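Local coordinates for multicopper oxidase (PDB 6VOW), which probably oxidises phenolic and related substrates at a mononuclear copper and passes the electrons to a copper cluster where dioxygen is reduced to water, as laccases do, at residues L392-R405 with F411-V425. Numbering follows the deposited sequence.
Sequences LHGMVFKVLSSDRR and FTDTYLLGKNETARV. With C2O (Cu-O-Cu linkage), chain B.
The ring of Phe-397 takes the carbonyl of Thr-412 over the centre of one face, O lying 3.5 Å above its plane, while Tyr-415 N and Leu-392 CB lie in plane at its edge. Phe-397 chi1 of 52°, which sets CG between the backbone N and the carbonyl carbon, brings the ring back over Thr-412; Val-425 CG1 packs against Phe-397 CD1 at 3.4 Å. On the Phe-411 ring the extended chain of Lys-398 runs over one face, a CH-pi contact: Lys-398 CB is 4.1 Å from the ring centroid and 27° off its normal. Beyond the ring, Lys-398 NZ salt-bridges Glu-316. The Val-396 and Phe-411 side chains cross at about a right angle, with Val-396 CG1 3.3 Å from Phe-411 CD1. The backbones belong to a cupredoxin-like beta sandwich: strand 397-402 lies between 410-412 and 422-428 in one sheet, and 414-417 edges the other. Val-399 pairs with Val-425 but Ser-401 with Arg-424, a one-residue shift marking a classic beta bulge, in which Leu-400 N gives a 2.8 Å bond to Arg-424 O and Ser-401 N a weak one. Across the bulge Arg-424 NH1 donates to Ser-401 OG at 3.0 Å, the hydroxyl lying in the guanidinium plane. Asp-403 OD2 accepts from Thr-422 N at 2.7 Å, met from above the carboxylate plane. Towards the copper cluster, Leu-392 N bonds Asp-413 O at 3.0 Å in the carbonyl plane; next, His-393 binds one copper through NE2 with His-138 and His-438, and Asp-413 OD1 is hydrogen-bonded to His-96 NE2 and OD2 salt-bridged to Arg-267.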
ATOM      1  N   LEU A 392      -3.377   4.735  -8.331  1.00 39.37           N
ATOM      2  CA  LEU A 392      -4.686   4.806  -9.007  1.00 33.83           C
ATOM      3  C   LEU A 392      -5.613   3.798  -8.347  1.00 38.38           C
ATOM      4  O   LEU A 392      -5.264   2.652  -8.227  1.00 44.00           O
ATOM      5  CB  LEU A 392      -4.498   4.407 -10.430  1.00 37.42           C
ATOM      6  CG  LEU A 392      -5.703   4.458 -11.310  1.00 42.23           C
ATOM      7  CD1 LEU A 392      -6.386   5.845 -11.231  1.00 45.08           C
ATOM      8  CD2 LEU A 392      -5.208   4.130 -12.677  1.00 49.08           C
ATOM      9  N   HIS A 393      -6.802   4.236  -7.961  1.00 36.71           N
ATOM     10  CA  HIS A 393      -7.810   3.359  -7.509  1.00 38.68           C
ATOM     11  C   HIS A 393      -8.419   2.593  -8.628  1.00 44.31           C
ATOM     12  O   HIS A 393      -8.409   3.056  -9.810  1.00 42.78           O
ATOM     13  CB  HIS A 393      -8.930   4.170  -7.037  1.00 39.04           C
ATOM     14  CG  HIS A 393      -8.654   4.832  -5.783  1.00 43.07           C
ATOM     15  ND1 HIS A 393      -9.615   4.998  -4.821  1.00 50.18           N
ATOM     16  CD2 HIS A 393      -7.499   5.307  -5.278  1.00 46.47           C
ATOM     17  CE1 HIS A 393      -9.070   5.549  -3.761  1.00 52.40           C
ATOM     18  NE2 HIS A 393      -7.790   5.736  -4.027  1.00 54.40           N
ATOM     19  N   GLY A 394      -8.999   1.449  -8.240  1.00 44.16           N
ATOM     20  CA  GLY A 394      -9.958   0.764  -9.089  1.00 51.87           C
ATOM     21  C   GLY A 394      -9.385  -0.130 -10.117  1.00 55.10           C
ATOM     22  O   GLY A 394     -10.084  -0.987 -10.601  1.00 45.49           O
ATOM     23  N   MET A 395      -8.126   0.122 -10.450  1.00 53.60           N
ATOM     24  CA  MET A 395      -7.482  -0.394 -11.600  1.00 51.07           C
ATOM     25  C   MET A 395      -6.029  -0.631 -11.332  1.00 53.97           C
ATOM     26  O   MET A 395      -5.425  -0.072 -10.434  1.00 53.98           O
ATOM     27  CB  MET A 395      -7.602   0.587 -12.728  1.00 54.61           C
ATOM     28  CG  MET A 395      -8.832   0.339 -13.598  1.00 67.10           C
ATOM     29  SD  MET A 395      -9.824   1.780 -14.015  1.00 84.61           S
ATOM     30  CE  MET A 395      -8.672   2.929 -14.718  1.00 59.02           C
ATOM     31  N   VAL A 396      -5.488  -1.502 -12.150  1.00 42.72           N
ATOM     32  CA  VAL A 396      -4.106  -1.866 -12.067  1.00 45.71           C
ATOM     33  C   VAL A 396      -3.439  -1.385 -13.336  1.00 47.67           C
ATOM     34  O   VAL A 396      -3.970  -1.607 -14.415  1.00 48.20           O
ATOM     35  CB  VAL A 396      -4.026  -3.381 -11.930  1.00 50.39           C
ATOM     36  CG1 VAL A 396      -2.781  -3.903 -12.539  1.00 49.81           C
ATOM     37  CG2 VAL A 396      -4.077  -3.737 -10.446  1.00 65.80           C
ATOM     38  N   PHE A 397      -2.287  -0.737 -13.226  1.00 42.36           N
ATOM     39  CA  PHE A 397      -1.612  -0.348 -14.443  1.00 49.07           C
ATOM     40  C   PHE A 397      -0.322  -1.126 -14.541  1.00 45.60           C
ATOM     41  O   PHE A 397       0.175  -1.665 -13.550  1.00 57.63           O
ATOM     42  CB  PHE A 397      -1.383   1.171 -14.535  1.00 50.20           C
ATOM     43  CG  PHE A 397      -0.710   1.746 -13.342  1.00 51.03           C
ATOM     44  CD1 PHE A 397       0.665   1.689 -13.211  1.00 47.59           C
ATOM     45  CD2 PHE A 397      -1.456   2.354 -12.344  1.00 48.96           C
ATOM     46  CE1 PHE A 397       1.269   2.228 -12.048  1.00 51.64           C
ATOM     47  CE2 PHE A 397      -0.884   2.907 -11.239  1.00 51.59           C
ATOM     48  CZ  PHE A 397       0.485   2.857 -11.079  1.00 51.73           C
ATOM     49  N   LYS A 398       0.178  -1.201 -15.751  1.00 41.65           N
ATOM     50  CA  LYS A 398       1.442  -1.840 -16.076  1.00 45.38           C
ATOM     51  C   LYS A 398       2.466  -0.775 -16.344  1.00 44.68           C
ATOM     52  O   LYS A 398       2.254   0.104 -17.165  1.00 51.94           O
ATOM     53  CB  LYS A 398       1.276  -2.678 -17.360  1.00 49.39           C
ATOM     54  CG  LYS A 398       2.467  -3.550 -17.678  1.00 53.67           C
ATOM     55  CD  LYS A 398       2.215  -4.494 -18.798  1.00 59.25           C
ATOM     56  CE  LYS A 398       3.097  -5.716 -18.648  1.00 64.61           C
ATOM     57  NZ  LYS A 398       2.786  -6.651 -19.781  1.00 78.41           N
ATOM     58  N   VAL A 399       3.581  -0.847 -15.669  1.00 50.69           N
ATOM     59  CA  VAL A 399       4.643   0.147 -15.776  1.00 47.92           C
ATOM     60  C   VAL A 399       5.464  -0.180 -16.978  1.00 50.40           C
ATOM     61  O   VAL A 399       6.011  -1.303 -17.105  1.00 46.26           O
ATOM     62  CB  VAL A 399       5.553   0.075 -14.555  1.00 45.89           C
ATOM     63  CG1 VAL A 399       6.629   1.156 -14.601  1.00 52.97           C
ATOM     64  CG2 VAL A 399       4.720   0.235 -13.313  1.00 47.21           C
ATOM     65  N   LEU A 400       5.572   0.791 -17.877  1.00 48.48           N
ATOM     66  CA  LEU A 400       6.170   0.455 -19.153  1.00 50.66           C
ATOM     67  C   LEU A 400       7.653   0.806 -19.102  1.00 57.32           C
ATOM     68  O   LEU A 400       8.555  -0.093 -19.166  1.00 55.05           O
ATOM     69  CB  LEU A 400       5.456   1.194 -20.267  1.00 49.04           C
ATOM     70  CG  LEU A 400       4.359   0.584 -21.075  1.00 49.43           C
ATOM     71  CD1 LEU A 400       3.376  -0.151 -20.183  1.00 59.96           C
ATOM     72  CD2 LEU A 400       3.697   1.652 -21.920  1.00 51.29           C
ATOM     73  N   SER A 401       7.877   2.114 -18.941  1.00 65.56           N
ATOM     74  CA  SER A 401       9.213   2.732 -19.075  1.00 63.03           C
ATOM     75  C   SER A 401       9.364   3.910 -18.125  1.00 64.03           C
ATOM     76  O   SER A 401       8.368   4.428 -17.573  1.00 56.29           O
ATOM     77  CB  SER A 401       9.436   3.209 -20.521  1.00 57.93           C
ATOM     78  OG  SER A 401       8.377   4.036 -20.973  1.00 53.89           O
ATOM     79  N   SER A 402      10.619   4.324 -17.950  1.00 53.61           N
ATOM     80  CA  SER A 402      10.897   5.586 -17.241  1.00 58.08           C
ATOM     81  C   SER A 402      11.997   6.374 -17.909  1.00 61.59           C
ATOM     82  O   SER A 402      12.758   5.814 -18.660  1.00 53.95           O
ATOM     83  CB  SER A 402      11.243   5.313 -15.806  1.00 63.90           C
ATOM     84  OG  SER A 402      11.496   6.523 -15.167  1.00 65.75           O
ATOM     85  N   ASP A 403      12.040   7.679 -17.668  1.00 87.49           N
ATOM     86  CA  ASP A 403      13.225   8.524 -17.951  1.00 82.43           C
ATOM     87  C   ASP A 403      14.470   7.961 -17.317  1.00 72.00           C
ATOM     88  O   ASP A 403      15.542   7.943 -17.905  1.00 66.41           O
ATOM     89  CB  ASP A 403      13.083   9.876 -17.243  1.00 76.31           C
ATOM     90  CG  ASP A 403      12.479  10.955 -18.091  1.00 93.55           C
ATOM     91  OD1 ASP A 403      12.559  10.850 -19.346  1.00 99.10           O
ATOM     92  OD2 ASP A 403      11.961  11.938 -17.462  1.00 85.85           O
ATOM     93  N   ARG A 404      14.310   7.584 -16.062  1.00 69.23           N
ATOM     94  CA  ARG A 404      15.422   7.456 -15.180  1.00 71.49           C
ATOM     95  C   ARG A 404      15.776   5.994 -15.097  1.00108.62           C
ATOM     96  O   ARG A 404      16.878   5.578 -15.469  1.00117.28           O
ATOM     97  CB  ARG A 404      15.086   8.001 -13.771  1.00 95.59           C
ATOM     98  CG  ARG A 404      14.211   9.244 -13.702  1.00 96.76           C
ATOM     99  CD  ARG A 404      14.975  10.559 -13.661  1.00 91.47           C
ATOM    100  NE  ARG A 404      15.381  11.062 -14.968  1.00 76.57           N
ATOM    101  CZ  ARG A 404      15.680  12.337 -15.238  1.00 90.71           C
ATOM    102  NH1 ARG A 404      15.629  13.288 -14.293  1.00 92.01           N
ATOM    103  NH2 ARG A 404      16.042  12.659 -16.476  1.00 80.04           N
ATOM    104  N   ARG A 405      14.805   5.219 -14.626  1.00112.83           N
ATOM    105  CA  ARG A 405      15.002   3.836 -14.297  1.00 82.57           C
ATOM    106  C   ARG A 405      14.982   3.040 -15.607  1.00 81.23           C
ATOM    107  O   ARG A 405      14.420   3.484 -16.625  1.00 68.32           O
ATOM    108  CB  ARG A 405      13.901   3.378 -13.301  1.00 83.16           C
ATOM    109  CG  ARG A 405      13.822   4.212 -12.006  1.00 92.46           C
ATOM    110  CD  ARG A 405      13.003   3.594 -10.836  1.00111.11           C
ATOM    111  NE  ARG A 405      12.471   4.621  -9.889  1.00114.75           N
ATOM    112  CZ  ARG A 405      12.318   4.512  -8.555  1.00104.05           C
ATOM    113  NH1 ARG A 405      12.633   3.403  -7.873  1.00107.17           N
ATOM    114  NH2 ARG A 405      11.840   5.558  -7.883  1.00110.45           N
ATOM    115  N   PHE A 411       2.960  -4.910 -13.336  1.00 38.92           N
ATOM    116  CA  PHE A 411       1.633  -4.427 -12.932  1.00 42.88           C
ATOM    117  C   PHE A 411       1.640  -4.021 -11.503  1.00 45.64           C
ATOM    118  O   PHE A 411       2.208  -4.677 -10.673  1.00 47.64           O
ATOM    119  CB  PHE A 411       0.567  -5.524 -13.033  1.00 47.80           C
ATOM    120  CG  PHE A 411       0.084  -5.786 -14.453  1.00 45.56           C
ATOM    121  CD1 PHE A 411      -0.843  -4.925 -15.060  1.00 41.14           C
ATOM    122  CD2 PHE A 411       0.507  -6.924 -15.131  1.00 43.72           C
ATOM    123  CE1 PHE A 411      -1.270  -5.131 -16.341  1.00 46.63           C
ATOM    124  CE2 PHE A 411       0.056  -7.178 -16.435  1.00 48.37           C
ATOM    125  CZ  PHE A 411      -0.831  -6.274 -17.032  1.00 46.44           C
ATOM    126  N   THR A 412       0.925  -2.974 -11.200  1.00 40.71           N
ATOM    127  CA  THR A 412       0.918  -2.375  -9.886  1.00 39.45           C
ATOM    128  C   THR A 412      -0.183  -1.351  -9.872  1.00 43.65           C
ATOM    129  O   THR A 412      -0.642  -0.967 -10.922  1.00 45.64           O
ATOM    130  CB  THR A 412       2.306  -1.732  -9.595  1.00 40.62           C
ATOM    131  OG1 THR A 412       2.262  -1.084  -8.351  1.00 43.38           O
ATOM    132  CG2 THR A 412       2.712  -0.754 -10.657  1.00 43.58           C
ATOM    133  N   ASP A 413      -0.611  -0.942  -8.664  1.00 43.14           N
ATOM    134  CA  ASP A 413      -1.557   0.144  -8.407  1.00 43.17           C
ATOM    135  C   ASP A 413      -0.768   1.437  -8.054  1.00 56.33           C
ATOM    136  O   ASP A 413      -1.335   2.564  -7.943  1.00 61.25           O
ATOM    137  CB  ASP A 413      -2.531  -0.247  -7.285  1.00 40.86           C
ATOM    138  CG  ASP A 413      -1.811  -0.719  -5.991  1.00 57.89           C
ATOM    139  OD1 ASP A 413      -1.108   0.121  -5.382  1.00 65.11           O
ATOM    140  OD2 ASP A 413      -1.934  -1.918  -5.562  1.00 64.00           O
ATOM    141  N   THR A 414       0.555   1.295  -7.903  1.00 46.31           N
ATOM    142  CA  THR A 414       1.386   2.425  -7.520  1.00 48.16           C
ATOM    143  C   THR A 414       2.717   2.485  -8.184  1.00 46.16           C
ATOM    144  O   THR A 414       3.369   1.506  -8.305  1.00 43.66           O
ATOM    145  CB  THR A 414       1.488   2.431  -6.008  1.00 43.21           C
ATOM    146  OG1 THR A 414       0.159   2.595  -5.587  1.00 44.65           O
ATOM    147  CG2 THR A 414       2.245   3.659  -5.441  1.00 52.24           C
ATOM    148  N   TYR A 415       3.103   3.664  -8.631  1.00 46.16           N
ATOM    149  CA  TYR A 415       4.440   3.856  -9.162  1.00 49.86           C
ATOM    150  C   TYR A 415       5.136   4.954  -8.370  1.00 48.24           C
ATOM    151  O   TYR A 415       4.622   6.052  -8.234  1.00 46.83           O
ATOM    152  CB  TYR A 415       4.452   4.257 -10.624  1.00 46.29           C
ATOM    153  CG  TYR A 415       5.858   4.301 -11.145  1.00 54.73           C
ATOM    154  CD1 TYR A 415       6.623   3.115 -11.166  1.00 53.70           C
ATOM    155  CD2 TYR A 415       6.463   5.495 -11.591  1.00 50.19           C
ATOM    156  CE1 TYR A 415       7.922   3.102 -11.604  1.00 52.86           C
ATOM    157  CE2 TYR A 415       7.803   5.487 -12.048  1.00 49.71           C
ATOM    158  CZ  TYR A 415       8.526   4.276 -12.065  1.00 56.23           C
ATOM    159  OH  TYR A 415       9.868   4.151 -12.506  1.00 58.92           O
ATOM    160  N   LEU A 416       6.314   4.659  -7.869  1.00 46.88           N
ATOM    161  CA  LEU A 416       7.094   5.655  -7.111  1.00 47.93           C
ATOM    162  C   LEU A 416       7.849   6.563  -8.119  1.00 46.94           C
ATOM    163  O   LEU A 416       8.909   6.207  -8.724  1.00 50.76           O
ATOM    164  CB  LEU A 416       8.023   4.934  -6.080  1.00 44.23           C
ATOM    165  CG  LEU A 416       8.842   5.757  -5.110  1.00 43.02           C
ATOM    166  CD1 LEU A 416       8.019   6.681  -4.231  1.00 46.58           C
ATOM    167  CD2 LEU A 416       9.680   4.832  -4.264  1.00 44.13           C
ATOM    168  N   LEU A 417       7.254   7.723  -8.305  1.00 45.32           N
ATOM    169  CA  LEU A 417       7.639   8.639  -9.342  1.00 44.87           C
ATOM    170  C   LEU A 417       8.739   9.534  -8.862  1.00 45.27           C
ATOM    171  O   LEU A 417       8.507  10.443  -8.037  1.00 49.85           O
ATOM    172  CB  LEU A 417       6.452   9.467  -9.742  1.00 47.36           C
ATOM    173  CG  LEU A 417       6.649  10.211 -11.053  1.00 46.05           C
ATOM    174  CD1 LEU A 417       6.916   9.271 -12.192  1.00 45.93           C
ATOM    175  CD2 LEU A 417       5.353  11.027 -11.302  1.00 50.97           C
ATOM    176  N   GLY A 418       9.942   9.270  -9.362  1.00 38.69           N
ATOM    177  CA  GLY A 418      11.129   9.916  -8.834  1.00 43.06           C
ATOM    178  C   GLY A 418      11.135  11.364  -9.208  1.00 53.35           C
ATOM    179  O   GLY A 418      10.252  11.852  -9.934  1.00 48.04           O
ATOM    180  N   LYS A 419      12.142  12.012  -8.623  1.00 68.84           N
ATOM    181  CA  LYS A 419      12.471  13.400  -8.797  1.00 59.50           C
ATOM    182  C   LYS A 419      12.695  13.612 -10.253  1.00 53.94           C
ATOM    183  O   LYS A 419      13.490  12.898 -10.859  1.00 59.45           O
ATOM    184  CB  LYS A 419      13.777  13.686  -8.101  1.00 60.96           C
ATOM    185  CG  LYS A 419      13.836  13.469  -6.581  1.00 63.96           C
ATOM    186  CD  LYS A 419      15.206  13.972  -6.105  1.00 62.18           C
ATOM    187  CE  LYS A 419      15.544  13.769  -4.639  1.00 67.39           C
ATOM    188  NZ  LYS A 419      14.420  14.214  -3.766  1.00 70.82           N
ATOM    189  N   ASN A 420      11.993  14.590 -10.817  1.00 66.72           N
ATOM    190  CA  ASN A 420      12.053  14.895 -12.245  1.00 63.91           C
ATOM    191  C   ASN A 420      11.895  13.699 -13.150  1.00 64.36           C
ATOM    192  O   ASN A 420      12.405  13.696 -14.239  1.00 65.63           O
ATOM    193  CB  ASN A 420      13.359  15.600 -12.576  1.00 66.01           C
ATOM    194  CG  ASN A 420      13.324  17.082 -12.296  1.00 79.93           C
ATOM    195  OD1 ASN A 420      12.332  17.654 -11.794  1.00 79.80           O
ATOM    196  ND2 ASN A 420      14.453  17.727 -12.590  1.00 85.50           N
ATOM    197  N   GLU A 421      11.205  12.666 -12.714  1.00 65.82           N
ATOM    198  CA  GLU A 421      11.088  11.492 -13.548  1.00 58.14           C
ATOM    199  C   GLU A 421       9.867  11.626 -14.496  1.00 60.05           C
ATOM    200  O   GLU A 421       8.791  12.105 -14.107  1.00 55.99           O
ATOM    201  CB  GLU A 421      11.004  10.240 -12.673  1.00 67.63           C
ATOM    202  CG  GLU A 421      10.778   8.951 -13.440  1.00 58.04           C
ATOM    203  CD  GLU A 421      10.707   7.690 -12.580  1.00 65.72           C
ATOM    204  OE1 GLU A 421      10.813   7.696 -11.291  1.00 54.12           O
ATOM    205  OE2 GLU A 421      10.549   6.640 -13.259  1.00 71.25           O
ATOM    206  N   THR A 422      10.026  11.186 -15.750  1.00 62.06           N
ATOM    207  CA  THR A 422       8.848  10.942 -16.616  1.00 66.06           C
ATOM    208  C   THR A 422       8.692   9.445 -16.865  1.00 68.16           C
ATOM    209  O   THR A 422       9.485   8.875 -17.620  1.00 61.39           O
ATOM    210  CB  THR A 422       8.905  11.643 -17.974  1.00 62.36           C
ATOM    211  OG1 THR A 422       8.742  13.058 -17.790  1.00 64.21           O
ATOM    212  CG2 THR A 422       7.789  11.117 -18.900  1.00 62.29           C
ATOM    213  N   ALA A 423       7.650   8.841 -16.265  1.00 65.94           N
ATOM    214  CA  ALA A 423       7.321   7.410 -16.470  1.00 63.22           C
ATOM    215  C   ALA A 423       6.013   7.164 -17.306  1.00 61.74           C
ATOM    216  O   ALA A 423       5.036   7.955 -17.327  1.00 54.75           O
ATOM    217  CB  ALA A 423       7.314   6.675 -15.132  1.00 59.70           C
ATOM    218  N   ARG A 424       6.039   6.081 -18.060  1.00 43.19           N
ATOM    219  CA  ARG A 424       4.921   5.737 -18.889  1.00 46.94           C
ATOM    220  C   ARG A 424       4.333   4.454 -18.320  1.00 45.70           C
ATOM    221  O   ARG A 424       5.039   3.516 -17.926  1.00 43.81           O
ATOM    222  CB  ARG A 424       5.387   5.610 -20.325  1.00 53.70           C
ATOM    223  CG  ARG A 424       5.705   6.960 -20.939  1.00 62.20           C
ATOM    224  CD  ARG A 424       6.418   6.865 -22.259  1.00 69.73           C
ATOM    225  NE  ARG A 424       5.567   6.300 -23.296  1.00 74.82           N
ATOM    226  CZ  ARG A 424       5.657   5.061 -23.785  1.00 73.58           C
ATOM    227  NH1 ARG A 424       6.562   4.190 -23.335  1.00 81.54           N
ATOM    228  NH2 ARG A 424       4.824   4.683 -24.756  1.00 63.87           N
ATOM    229  N   VAL A 425       3.021   4.480 -18.238  1.00 50.71           N
ATOM    230  CA  VAL A 425       2.242   3.536 -17.490  1.00 49.75           C
ATOM    231  C   VAL A 425       0.992   3.266 -18.357  1.00 51.10           C
ATOM    232  O   VAL A 425       0.460   4.185 -18.984  1.00 50.54           O
ATOM    233  CB  VAL A 425       1.956   4.198 -16.111  1.00 56.57           C
ATOM    234  CG1 VAL A 425       0.547   4.020 -15.638  1.00 57.04           C
ATOM    235  CG2 VAL A 425       2.883   3.675 -15.060  1.00 50.36           C
TER
HETATM  236 CU2  C2O B 501      -4.035   3.439  -0.234  1.00 46.92          CU
HETATM  237 CU3  C2O B 501      -6.599   6.585  -2.397  1.00 49.24          CU
HETATM  238  O1  C2O B 501      -5.197   5.043  -1.418  1.00 42.25           O